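Local coordinates for pentalenene synthase (PDB 6Q4S), which probably converts farnesyl diphosphate, with magnesium, into the bicyclic sesquiterpenol 7-epi-alpha-eudesmol through a 1,10-cyclization, at residues Leu106-Ala109 against Gly110-Pro113. Residues are numbered along the deposited sequence; the frame is centred on the assembly and turned at random.
Sequences LRPA and GSPP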
ATOM      1  N   LEU A 106      -3.146   5.180  -4.092  1.00 29.48           N
ATOM      2  CA  LEU A 106      -1.695   5.332  -4.305  1.00 30.42           C
ATOM      3  C   LEU A 106      -1.360   6.423  -5.324  1.00 35.57           C
ATOM      4  O   LEU A 106      -0.289   6.430  -5.915  1.00 34.07           O
ATOM      5  CB  LEU A 106      -1.136   3.964  -4.770  1.00 30.80           C
ATOM      6  CG  LEU A 106      -1.280   2.894  -3.665  1.00 29.25           C
ATOM      7  CD1 LEU A 106      -0.915   1.531  -4.247  1.00 30.94           C
ATOM      8  CD2 LEU A 106      -0.474   3.230  -2.416  1.00 33.39           C
ATOM      9  N   ARG A 107      -2.285   7.339  -5.542  1.00 31.11           N
ATOM     10  CA  ARG A 107      -2.090   8.423  -6.519  1.00 35.72           C
ATOM     11  C   ARG A 107      -2.749   9.709  -5.908  1.00 31.62           C
ATOM     12  O   ARG A 107      -3.564   9.592  -4.991  1.00 29.48           O
ATOM     13  CB  ARG A 107      -2.681   7.926  -7.852  1.00 41.20           C
ATOM     14  CG  ARG A 107      -3.873   8.629  -8.376  1.00 41.50           C
ATOM     15  CD  ARG A 107      -4.981   7.843  -9.000  1.00 47.55           C
ATOM     16  NE  ARG A 107      -4.690   6.962 -10.072  1.00 48.01           N
ATOM     17  CZ  ARG A 107      -5.558   6.037 -10.462  1.00 41.47           C
ATOM     18  NH1 ARG A 107      -6.791   5.932  -9.923  1.00 38.91           N
ATOM     19  NH2 ARG A 107      -5.201   5.216 -11.413  1.00 38.42           N
ATOM     20  N   PRO A 108      -2.362  10.915  -6.355  1.00 31.41           N
ATOM     21  CA  PRO A 108      -2.907  12.087  -5.655  1.00 32.43           C
ATOM     22  C   PRO A 108      -4.452  12.146  -5.698  1.00 28.84           C
ATOM     23  O   PRO A 108      -5.083  11.700  -6.636  1.00 29.34           O
ATOM     24  CB  PRO A 108      -2.257  13.265  -6.391  1.00 33.00           C
ATOM     25  CG  PRO A 108      -0.929  12.689  -6.774  1.00 36.00           C
ATOM     26  CD  PRO A 108      -1.286  11.319  -7.293  1.00 34.59           C
ATOM     27  N   ALA A 109      -5.022  12.616  -4.628  1.00 34.55           N
ATOM     28  CA  ALA A 109      -6.465  12.696  -4.507  1.00 38.92           C
ATOM     29  C   ALA A 109      -6.988  13.585  -5.631  1.00 38.60           C
ATOM     30  O   ALA A 109      -6.346  14.596  -5.965  1.00 36.46           O
ATOM     31  CB  ALA A 109      -6.807  13.301  -3.172  1.00 39.81           C
ATOM     32  N   GLY A 110      -8.068  13.176  -6.281  1.00 44.83           N
ATOM     33  CA  GLY A 110      -8.631  13.958  -7.384  1.00 47.98           C
ATOM     34  C   GLY A 110      -8.192  13.516  -8.752  1.00 52.61           C
ATOM     35  O   GLY A 110      -8.844  13.859  -9.716  1.00 51.48           O
ATOM     36  N   SER A 111      -7.126  12.720  -8.857  1.00 43.39           N
ATOM     37  CA  SER A 111      -6.815  12.084 -10.116  1.00 42.74           C
ATOM     38  C   SER A 111      -7.871  11.140 -10.639  1.00 37.90           C
ATOM     39  O   SER A 111      -8.432  10.353  -9.885  1.00 41.35           O
ATOM     40  CB  SER A 111      -5.554  11.243  -9.988  1.00 45.09           C
ATOM     41  OG  SER A 111      -4.517  12.006  -9.439  1.00 51.88           O
ATOM     42  N   PRO A 112      -8.078  11.141 -11.950  1.00 37.35           N
ATOM     43  CA  PRO A 112      -8.999  10.254 -12.619  1.00 42.56           C
ATOM     44  C   PRO A 112      -8.446   8.844 -12.696  1.00 41.16           C
ATOM     45  O   PRO A 112      -7.225   8.665 -12.859  1.00 42.01           O
ATOM     46  CB  PRO A 112      -9.063  10.800 -14.054  1.00 43.90           C
ATOM     47  CG  PRO A 112      -7.767  11.482 -14.245  1.00 45.20           C
ATOM     48  CD  PRO A 112      -7.331  11.975 -12.912  1.00 45.95           C
ATOM     49  N   PRO A 113      -9.325   7.862 -12.591  1.00 41.30           N
ATOM     50  CA  PRO A 113      -8.944   6.479 -12.771  1.00 38.80           C
ATOM     51  C   PRO A 113      -8.674   6.136 -14.219  1.00 46.85           C
ATOM     52  O   PRO A 113      -9.330   6.642 -15.103  1.00 40.67           O
ATOM     53  CB  PRO A 113     -10.166   5.725 -12.311  1.00 42.20           C
ATOM     54  CG  PRO A 113     -11.295   6.646 -12.601  1.00 41.45           C
ATOM     55  CD  PRO A 113     -10.755   7.993 -12.249  1.00 41.45           C
TER
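P108 and S111 close a type II beta turn through a backbone hydrogen bond, and the S111 hydroxyl adds a second bond to the same carbonyl. The backbone N of S111 donates to P108 O at 3.2 Å, with an N-H...O angle of 163°. S111 OG donates to the same P108 O at 2.9 Å. Both donors approach from one face of the carbonyl plane, tilted away from it. S111 OG can do this because it lies beside its own backbone N (chi1 -52°). G110 takes the third place of the turn with positive phi (96°), where a side chain would clash with A109 O.

R107 makes van der Waals contact as it runs alongside S111 toward P112 and P113. R107 CG lies 3.5 Å from S111 CB, and R107 NH1 reaches P113 CA at 3.6 Å. The approach of P112 O is polar: it sits over one face of the guanidinium, 3.9 Å from R107 CZ, without a hydrogen bond.

The charge of R107 is met by a salt bridge from NH2 to E100 of helix 90-103. P113 packs on helix 118-131, and R107 also touches V151 of the second subunit. An alanine at R107 would probably leave E100 without its mate and open a gap beside S111 and P112.

The loop between helices 90-103 and 118-131, away from the active site, thus combines a doubly bonded turn carbonyl with a buried, charge-paired arginine.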